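Local coordinates for GTPase HflX (Sulfolobus solfataricus P2, PDB 2QTF), which binds and hydrolyses GTP with magnesium as cofactor, associates with the 50S ribosomal subunit and may act in protein synthesis or ribosome biogenesis, at residues A[2-16]-A[51-63]. Residues are numbered along the deposited sequence; the frame is centred on the assembly and turned at random.
Sequences KTAALFVSKEFEEEA and IKNDEEISTLIIF
A5 and F7 of strand 2-7 exchange backbone hydrogen bonds with T59 and I61 of strand 59-62 in parallel register. The straightest are I61 N to A5 O and F63 N to F7 O (2.7 Å). On the face shared by A4, L6 and I61, A4 CB meets I61 CD1 at 3.4 Å, tighter than usual van der Waals contact, where alanine suits by its smallness. The other face carries A5, F7, L60 and I62. Here the edge of the F7 ring receives I51 CD1, while L60 CD1 reaches CE2 of that ring at 3.5 Å. Beyond the strand, F63 turns CG anti to its backbone N (chi1 -156°), which brings its ring against the first turn of helix 13-22: A16 CB sits over one face, 3.8 Å from the ring centroid, a CH-pi contact that a methyl group fits well. V8 CG2 and F12 CB approach the same ring obliquely, and a water joins S9 N to F63 O.

The N-terminal end is more open and polar. T3 OG1 donates to E56 O (2.7 Å), from above that carbonyl's plane, and accepts from S58 N (3.0 Å). A hydroxyl suits T3 because it does both; serine suits S58 because its short OG reaches T3 O, which also accepts from S58 N. A valine in place of T3 would probably leave E56 O without this donor and S58 N without one of its two acceptors, holding the end of the turn less firmly to strand 2-7. In this alpha/beta arrangement of HflX's N-terminal region, strand 2-7 lies between 25-31, whose Y31 stacks on F7, and 59-62, with 82-84 completing the parallel sheet; helix 13-22 packs on L6 and I61, helix 68-78 on L60 and I62.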
ATOM      1  N   LYS A   2      -9.449  -9.973   9.544  1.00 48.55           N
ATOM      2  CA  LYS A   2      -9.763  -8.903  10.557  1.00 43.23           C
ATOM      3  C   LYS A   2     -10.770  -7.978   9.990  1.00 36.90           C
ATOM      4  O   LYS A   2     -10.678  -7.612   8.839  1.00 35.08           O
ATOM      5  CB  LYS A   2      -8.513  -8.135  11.042  1.00 41.71           C
ATOM      6  CG  LYS A   2      -7.341  -9.095  11.405  1.00 44.98           C
ATOM      7  CD  LYS A   2      -6.208  -8.428  12.192  1.00 42.94           C
ATOM      8  CE  LYS A   2      -5.135  -7.901  11.306  1.00 42.18           C
ATOM      9  NZ  LYS A   2      -4.074  -7.124  12.148  1.00 42.70           N
ATOM     10  N   THR A   3     -11.734  -7.554  10.824  1.00 33.31           N
ATOM     11  CA  THR A   3     -12.864  -6.764  10.373  1.00 30.56           C
ATOM     12  C   THR A   3     -12.609  -5.370  10.926  1.00 28.34           C
ATOM     13  O   THR A   3     -12.104  -5.224  12.044  1.00 27.30           O
ATOM     14  CB  THR A   3     -14.185  -7.310  10.999  1.00 29.48           C
ATOM     15  OG1 THR A   3     -13.896  -7.599  12.363  1.00 27.78           O
ATOM     16  CG2 THR A   3     -14.555  -8.720  10.350  1.00 31.99           C
ATOM     17  N   ALA A   4     -12.958  -4.346  10.152  1.00 26.37           N
ATOM     18  CA  ALA A   4     -12.749  -2.992  10.687  1.00 26.36           C
ATOM     19  C   ALA A   4     -14.049  -2.211  10.540  1.00 26.44           C
ATOM     20  O   ALA A   4     -14.793  -2.415   9.533  1.00 26.49           O
ATOM     21  CB  ALA A   4     -11.621  -2.263   9.939  1.00 21.54           C
ATOM     22  N   ALA A   5     -14.284  -1.311  11.497  1.00 25.53           N
ATOM     23  CA  ALA A   5     -15.235  -0.207  11.326  1.00 25.11           C
ATOM     24  C   ALA A   5     -14.403   1.026  10.862  1.00 25.34           C
ATOM     25  O   ALA A   5     -13.454   1.398  11.575  1.00 23.83           O
ATOM     26  CB  ALA A   5     -15.942   0.141  12.728  1.00 24.80           C
ATOM     27  N   LEU A   6     -14.739   1.635   9.709  1.00 23.39           N
ATOM     28  CA  LEU A   6     -13.905   2.743   9.145  1.00 24.13           C
ATOM     29  C   LEU A   6     -14.681   4.076   9.252  1.00 24.58           C
ATOM     30  O   LEU A   6     -15.801   4.160   8.776  1.00 26.79           O
ATOM     31  CB  LEU A   6     -13.540   2.424   7.684  1.00 22.76           C
ATOM     32  CG  LEU A   6     -12.848   3.521   6.852  1.00 23.77           C
ATOM     33  CD1 LEU A   6     -11.466   3.823   7.456  1.00 17.98           C
ATOM     34  CD2 LEU A   6     -12.810   3.045   5.325  1.00 23.77           C
ATOM     35  N   PHE A   7     -14.084   5.092   9.861  1.00 22.78           N
ATOM     36  CA  PHE A   7     -14.557   6.463   9.745  1.00 25.18           C
ATOM     37  C   PHE A   7     -13.725   7.244   8.789  1.00 25.09           C
ATOM     38  O   PHE A   7     -12.478   7.358   8.976  1.00 26.44           O
ATOM     39  CB  PHE A   7     -14.480   7.154  11.130  1.00 24.09           C
ATOM     40  CG  PHE A   7     -15.447   6.584  12.098  1.00 26.64           C
ATOM     41  CD1 PHE A   7     -16.599   7.298  12.432  1.00 27.97           C
ATOM     42  CD2 PHE A   7     -15.288   5.275  12.585  1.00 23.89           C
ATOM     43  CE1 PHE A   7     -17.509   6.746  13.325  1.00 30.72           C
ATOM     44  CE2 PHE A   7     -16.218   4.700  13.453  1.00 30.38           C
ATOM     45  CZ  PHE A   7     -17.350   5.468  13.825  1.00 26.58           C
ATOM     46  N   VAL A   8     -14.375   7.835   7.784  1.00 25.55           N
ATOM     47  CA  VAL A   8     -13.652   8.493   6.680  1.00 27.38           C
ATOM     48  C   VAL A   8     -14.573   9.520   5.973  1.00 27.02           C
ATOM     49  O   VAL A   8     -15.766   9.246   5.839  1.00 28.23           O
ATOM     50  CB  VAL A   8     -13.126   7.396   5.628  1.00 26.52           C
ATOM     51  CG1 VAL A   8     -14.267   6.625   4.998  1.00 26.35           C
ATOM     52  CG2 VAL A   8     -12.241   7.980   4.533  1.00 24.84           C
ATOM     53  N   SER A   9     -14.029  10.620   5.474  1.00 29.20           N
ATOM     54  CA  SER A   9     -14.846  11.599   4.686  1.00 31.64           C
ATOM     55  C   SER A   9     -15.206  10.979   3.318  1.00 33.71           C
ATOM     56  O   SER A   9     -14.511  10.031   2.820  1.00 29.45           O
ATOM     57  CB  SER A   9     -13.985  12.824   4.440  1.00 33.20           C
ATOM     58  OG  SER A   9     -12.970  12.479   3.468  1.00 36.55           O
ATOM     59  N   LYS A  10     -16.240  11.496   2.621  1.00 34.02           N
ATOM     60  CA  LYS A  10     -16.591  10.883   1.357  1.00 33.82           C
ATOM     61  C   LYS A  10     -15.507  11.112   0.344  1.00 34.48           C
ATOM     62  O   LYS A  10     -15.343  10.302  -0.550  1.00 35.14           O
ATOM     63  CB  LYS A  10     -17.994  11.331   0.849  1.00 37.99           C
ATOM     64  CG  LYS A  10     -19.112  10.469   1.495  1.00 39.92           C
ATOM     65  CD  LYS A  10     -19.428   9.280   0.568  1.00 44.25           C
ATOM     66  CE  LYS A  10     -20.132   8.162   1.246  1.00 46.62           C
ATOM     67  NZ  LYS A  10     -20.207   6.997   0.345  1.00 50.66           N
ATOM     68  N   GLU A  11     -14.760  12.183   0.523  1.00 34.66           N
ATOM     69  CA  GLU A  11     -13.717  12.580  -0.344  1.00 37.80           C
ATOM     70  C   GLU A  11     -12.638  11.471  -0.347  1.00 37.34           C
ATOM     71  O   GLU A  11     -12.124  11.082  -1.418  1.00 36.26           O
ATOM     72  CB  GLU A  11     -13.151  13.907   0.187  1.00 38.88           C
ATOM     73  CG  GLU A  11     -11.719  14.170  -0.281  1.00 43.63           C
ATOM     74  CD  GLU A  11     -11.196  15.602  -0.128  1.00 44.70           C
ATOM     75  OE1 GLU A  11     -11.252  16.239   0.982  1.00 48.68           O
ATOM     76  OE2 GLU A  11     -10.644  16.061  -1.172  1.00 55.45           O
ATOM     77  N   PHE A  12     -12.323  10.944   0.850  1.00 35.10           N
ATOM     78  CA  PHE A  12     -11.260   9.922   0.988  1.00 35.86           C
ATOM     79  C   PHE A  12     -11.714   8.510   1.022  1.00 34.12           C
ATOM     80  O   PHE A  12     -10.873   7.595   1.080  1.00 31.53           O
ATOM     81  CB  PHE A  12     -10.368  10.205   2.185  1.00 34.83           C
ATOM     82  CG  PHE A  12      -9.646  11.511   2.052  1.00 40.99           C
ATOM     83  CD1 PHE A  12      -9.149  11.903   0.807  1.00 46.95           C
ATOM     84  CD2 PHE A  12      -9.463  12.348   3.131  1.00 41.33           C
ATOM     85  CE1 PHE A  12      -8.476  13.137   0.660  1.00 47.93           C
ATOM     86  CE2 PHE A  12      -8.826  13.580   2.991  1.00 47.18           C
ATOM     87  CZ  PHE A  12      -8.326  13.973   1.763  1.00 43.65           C
ATOM     88  N   GLU A  13     -13.028   8.303   1.005  1.00 31.67           N
ATOM     89  CA  GLU A  13     -13.540   6.975   1.273  1.00 31.93           C
ATOM     90  C   GLU A  13     -12.989   5.834   0.387  1.00 31.27           C
ATOM     91  O   GLU A  13     -12.650   4.729   0.849  1.00 28.01           O
ATOM     92  CB  GLU A  13     -15.074   6.971   1.187  1.00 32.00           C
ATOM     93  CG  GLU A  13     -15.650   5.627   1.419  1.00 30.66           C
ATOM     94  CD  GLU A  13     -17.211   5.621   1.408  1.00 37.99           C
ATOM     95  OE1 GLU A  13     -17.750   6.549   2.076  1.00 37.72           O
ATOM     96  OE2 GLU A  13     -17.825   4.688   0.758  1.00 39.07           O
ATOM     97  N   GLU A  14     -12.989   6.071  -0.917  1.00 32.41           N
ATOM     98  CA  GLU A  14     -12.560   5.006  -1.879  1.00 32.07           C
ATOM     99  C   GLU A  14     -11.080   4.698  -1.650  1.00 28.30           C
ATOM    100  O   GLU A  14     -10.692   3.526  -1.641  1.00 27.44           O
ATOM    101  CB  GLU A  14     -12.670   5.555  -3.287  1.00 33.79           C
ATOM    102  CG  GLU A  14     -12.532   4.596  -4.440  1.00 39.27           C
ATOM    103  CD  GLU A  14     -13.068   5.306  -5.766  1.00 42.93           C
ATOM    104  OE1 GLU A  14     -12.476   6.357  -6.177  1.00 52.31           O
ATOM    105  OE2 GLU A  14     -14.134   4.882  -6.287  1.00 57.24           O
ATOM    106  N   GLU A  15     -10.269   5.735  -1.519  1.00 26.22           N
ATOM    107  CA  GLU A  15      -8.827   5.567  -1.238  1.00 27.04           C
ATOM    108  C   GLU A  15      -8.601   4.835   0.111  1.00 26.46           C
ATOM    109  O   GLU A  15      -7.821   3.872   0.191  1.00 22.89           O
ATOM    110  CB  GLU A  15      -8.119   6.928  -1.190  1.00 27.30           C
ATOM    111  CG  GLU A  15      -6.584   6.789  -1.237  1.00 30.29           C
ATOM    112  CD  GLU A  15      -6.039   6.774  -2.681  1.00 36.01           C
ATOM    113  OE1 GLU A  15      -6.827   6.800  -3.691  1.00 43.89           O
ATOM    114  OE2 GLU A  15      -4.812   6.718  -2.812  1.00 32.60           O
ATOM    115  N   ALA A  16      -9.270   5.313   1.182  1.00 23.78           N
ATOM    116  CA  ALA A  16      -9.179   4.630   2.492  1.00 24.07           C
ATOM    117  C   ALA A  16      -9.599   3.156   2.509  1.00 22.68           C
ATOM    118  O   ALA A  16      -9.021   2.307   3.173  1.00 23.18           O
ATOM    119  CB  ALA A  16      -9.966   5.425   3.563  1.00 23.02           C
ATOM    120  N   ILE A  51     -19.143  -0.455  19.020  1.00 23.65           N
ATOM    121  CA  ILE A  51     -17.866  -1.129  18.508  1.00 22.52           C
ATOM    122  C   ILE A  51     -17.138  -1.845  19.587  1.00 24.18           C
ATOM    123  O   ILE A  51     -16.739  -3.010  19.371  1.00 25.80           O
ATOM    124  CB  ILE A  51     -16.961  -0.065  17.898  1.00 23.00           C
ATOM    125  CG1 ILE A  51     -17.683   0.469  16.642  1.00 25.35           C
ATOM    126  CG2 ILE A  51     -15.454  -0.616  17.636  1.00 21.79           C
ATOM    127  CD1 ILE A  51     -17.179   1.873  16.198  1.00 28.35           C
ATOM    128  N   LYS A  52     -17.042  -1.270  20.789  1.00 24.03           N
ATOM    129  CA  LYS A  52     -16.425  -1.990  21.928  1.00 26.58           C
ATOM    130  C   LYS A  52     -17.057  -3.371  22.102  1.00 26.29           C
ATOM    131  O   LYS A  52     -16.347  -4.361  22.327  1.00 27.72           O
ATOM    132  CB  LYS A  52     -16.642  -1.197  23.242  1.00 25.17           C
ATOM    133  CG  LYS A  52     -16.213  -1.913  24.527  1.00 33.28           C
ATOM    134  CD  LYS A  52     -16.946  -1.277  25.775  1.00 33.36           C
ATOM    135  CE  LYS A  52     -16.464   0.136  26.119  1.00 42.04           C
ATOM    136  NZ  LYS A  52     -17.056   0.717  27.468  1.00 38.83           N
ATOM    137  N   ASN A  53     -18.379  -3.462  21.976  1.00 26.08           N
ATOM    138  CA  ASN A  53     -19.113  -4.700  22.356  1.00 27.67           C
ATOM    139  C   ASN A  53     -19.448  -5.616  21.198  1.00 27.45           C
ATOM    140  O   ASN A  53     -20.143  -6.593  21.365  1.00 26.51           O
ATOM    141  CB  ASN A  53     -20.442  -4.332  23.114  1.00 27.89           C
ATOM    142  CG  ASN A  53     -20.170  -3.801  24.517  1.00 33.44           C
ATOM    143  OD1 ASN A  53     -19.266  -4.283  25.144  1.00 44.42           O
ATOM    144  ND2 ASN A  53     -20.835  -2.714  24.922  1.00 38.13           N
ATOM    145  N   ASP A  54     -19.034  -5.260  20.002  1.00 27.01           N
ATOM    146  CA  ASP A  54     -19.414  -5.980  18.843  1.00 27.41           C
ATOM    147  C   ASP A  54     -18.303  -6.992  18.467  1.00 31.06           C
ATOM    148  O   ASP A  54     -17.232  -6.642  17.961  1.00 26.69           O
ATOM    149  CB  ASP A  54     -19.748  -5.038  17.688  1.00 25.97           C
ATOM    150  CG  ASP A  54     -20.275  -5.801  16.445  1.00 28.20           C
ATOM    151  OD1 ASP A  54     -20.147  -7.050  16.335  1.00 33.14           O
ATOM    152  OD2 ASP A  54     -20.821  -5.130  15.595  1.00 30.60           O
ATOM    153  N   GLU A  55     -18.588  -8.271  18.720  1.00 33.13           N
ATOM    154  CA  GLU A  55     -17.572  -9.316  18.566  1.00 38.16           C
ATOM    155  C   GLU A  55     -17.168  -9.513  17.116  1.00 35.18           C
ATOM    156  O   GLU A  55     -16.131 -10.112  16.878  1.00 38.52           O
ATOM    157  CB  GLU A  55     -18.103 -10.696  19.052  1.00 38.08           C
ATOM    158  CG  GLU A  55     -18.076 -10.973  20.540  1.00 44.91           C
ATOM    159  CD  GLU A  55     -18.947 -12.291  20.876  1.00 47.47           C
ATOM    160  OE1 GLU A  55     -19.578 -12.923  19.919  1.00 55.23           O
ATOM    161  OE2 GLU A  55     -19.006 -12.675  22.090  1.00 59.85           O
ATOM    162  N   GLU A  56     -17.974  -9.078  16.157  1.00 33.54           N
ATOM    163  CA  GLU A  56     -17.612  -9.150  14.790  1.00 35.26           C
ATOM    164  C   GLU A  56     -16.731  -7.947  14.270  1.00 33.92           C
ATOM    165  O   GLU A  56     -16.521  -7.808  13.065  1.00 32.95           O
ATOM    166  CB  GLU A  56     -18.884  -9.166  13.983  1.00 35.78           C
ATOM    167  CG  GLU A  56     -19.772 -10.464  14.259  1.00 43.75           C
ATOM    168  CD  GLU A  56     -21.053 -10.444  13.452  1.00 46.92           C
ATOM    169  OE1 GLU A  56     -21.544  -9.286  13.117  1.00 57.75           O
ATOM    170  OE2 GLU A  56     -21.611 -11.570  13.174  1.00 59.52           O
ATOM    171  N   ILE A  57     -16.306  -7.056  15.162  1.00 31.42           N
ATOM    172  CA  ILE A  57     -15.441  -5.881  14.729  1.00 29.59           C
ATOM    173  C   ILE A  57     -14.197  -5.997  15.559  1.00 28.42           C
ATOM    174  O   ILE A  57     -14.278  -5.913  16.775  1.00 27.56           O
ATOM    175  CB  ILE A  57     -16.071  -4.472  15.024  1.00 29.39           C
ATOM    176  CG1 ILE A  57     -17.381  -4.324  14.280  1.00 28.67           C
ATOM    177  CG2 ILE A  57     -15.099  -3.276  14.444  1.00 28.06           C
ATOM    178  CD1 ILE A  57     -18.223  -3.083  14.727  1.00 31.29           C
ATOM    179  N   SER A  58     -13.057  -6.278  14.918  1.00 27.18           N
ATOM    180  CA  SER A  58     -11.834  -6.412  15.654  1.00 26.92           C
ATOM    181  C   SER A  58     -11.133  -5.093  15.820  1.00 25.67           C
ATOM    182  O   SER A  58     -10.374  -4.942  16.758  1.00 24.62           O
ATOM    183  CB  SER A  58     -10.891  -7.446  15.039  1.00 29.39           C
ATOM    184  OG  SER A  58     -10.489  -7.037  13.755  1.00 31.13           O
ATOM    185  N   THR A  59     -11.431  -4.113  14.972  1.00 24.42           N
ATOM    186  CA  THR A  59     -10.570  -2.927  14.923  1.00 24.04           C
ATOM    187  C   THR A  59     -11.332  -1.673  14.511  1.00 21.79           C
ATOM    188  O   THR A  59     -12.144  -1.698  13.585  1.00 22.40           O
ATOM    189  CB  THR A  59      -9.367  -3.148  13.884  1.00 25.01           C
ATOM    190  OG1 THR A  59      -8.647  -4.341  14.266  1.00 27.29           O
ATOM    191  CG2 THR A  59      -8.420  -1.902  13.732  1.00 23.30           C
ATOM    192  N   LEU A  60     -11.012  -0.573  15.194  1.00 20.76           N
ATOM    193  CA  LEU A  60     -11.556   0.744  14.787  1.00 21.63           C
ATOM    194  C   LEU A  60     -10.510   1.490  13.950  1.00 20.87           C
ATOM    195  O   LEU A  60      -9.391   1.581  14.354  1.00 21.24           O
ATOM    196  CB  LEU A  60     -11.859   1.565  16.037  1.00 21.32           C
ATOM    197  CG  LEU A  60     -12.280   3.011  15.854  1.00 22.17           C
ATOM    198  CD1 LEU A  60     -13.479   3.119  14.905  1.00 27.69           C
ATOM    199  CD2 LEU A  60     -12.555   3.651  17.291  1.00 24.19           C
ATOM    200  N   ILE A  61     -10.881   1.960  12.759  1.00 22.26           N
ATOM    201  CA  ILE A  61      -9.939   2.707  11.961  1.00 22.58           C
ATOM    202  C   ILE A  61     -10.517   4.089  11.659  1.00 21.31           C
ATOM    203  O   ILE A  61     -11.628   4.182  11.148  1.00 21.20           O
ATOM    204  CB  ILE A  61      -9.578   1.941  10.611  1.00 22.20           C
ATOM    205  CG1 ILE A  61      -8.976   0.557  10.971  1.00 21.24           C
ATOM    206  CG2 ILE A  61      -8.553   2.780   9.762  1.00 21.96           C
ATOM    207  CD1 ILE A  61      -8.808  -0.357   9.728  1.00 22.81           C
ATOM    208  N   ILE A  62      -9.762   5.125  12.001  1.00 20.01           N
ATOM    209  CA  ILE A  62     -10.205   6.503  11.765  1.00 22.05           C
ATOM    210  C   ILE A  62      -9.270   7.124  10.742  1.00 22.72           C
ATOM    211  O   ILE A  62      -8.068   7.219  10.945  1.00 22.48           O
ATOM    212  CB  ILE A  62     -10.286   7.262  13.093  1.00 23.26           C
ATOM    213  CG1 ILE A  62     -11.420   6.622  14.014  1.00 22.59           C
ATOM    214  CG2 ILE A  62     -10.582   8.736  12.793  1.00 24.53           C
ATOM    215  CD1 ILE A  62     -11.243   7.014  15.473  1.00 23.85           C
ATOM    216  N   PHE A  63      -9.802   7.478   9.582  1.00 23.32           N
ATOM    217  CA  PHE A  63      -8.940   8.018   8.575  1.00 22.63           C
ATOM    218  C   PHE A  63      -8.687   9.502   8.788  1.00 24.44           C
ATOM    219  O   PHE A  63      -9.144  10.280   7.992  1.00 25.83           O
ATOM    220  CB  PHE A  63      -9.477   7.688   7.167  1.00 23.08           C
ATOM    221  CG  PHE A  63      -8.402   7.704   6.102  1.00 24.64           C
ATOM    222  CD1 PHE A  63      -7.405   6.716   6.052  1.00 26.72           C
ATOM    223  CD2 PHE A  63      -8.343   8.766   5.182  1.00 24.87           C
ATOM    224  CE1 PHE A  63      -6.398   6.783   5.035  1.00 24.83           C
ATOM    225  CE2 PHE A  63      -7.377   8.829   4.164  1.00 27.70           C
ATOM    226  CZ  PHE A  63      -6.410   7.849   4.078  1.00 23.31           C
TER
HETATM  227  O   HOH W   1     -11.280  11.142   6.081  1.00 27.05           O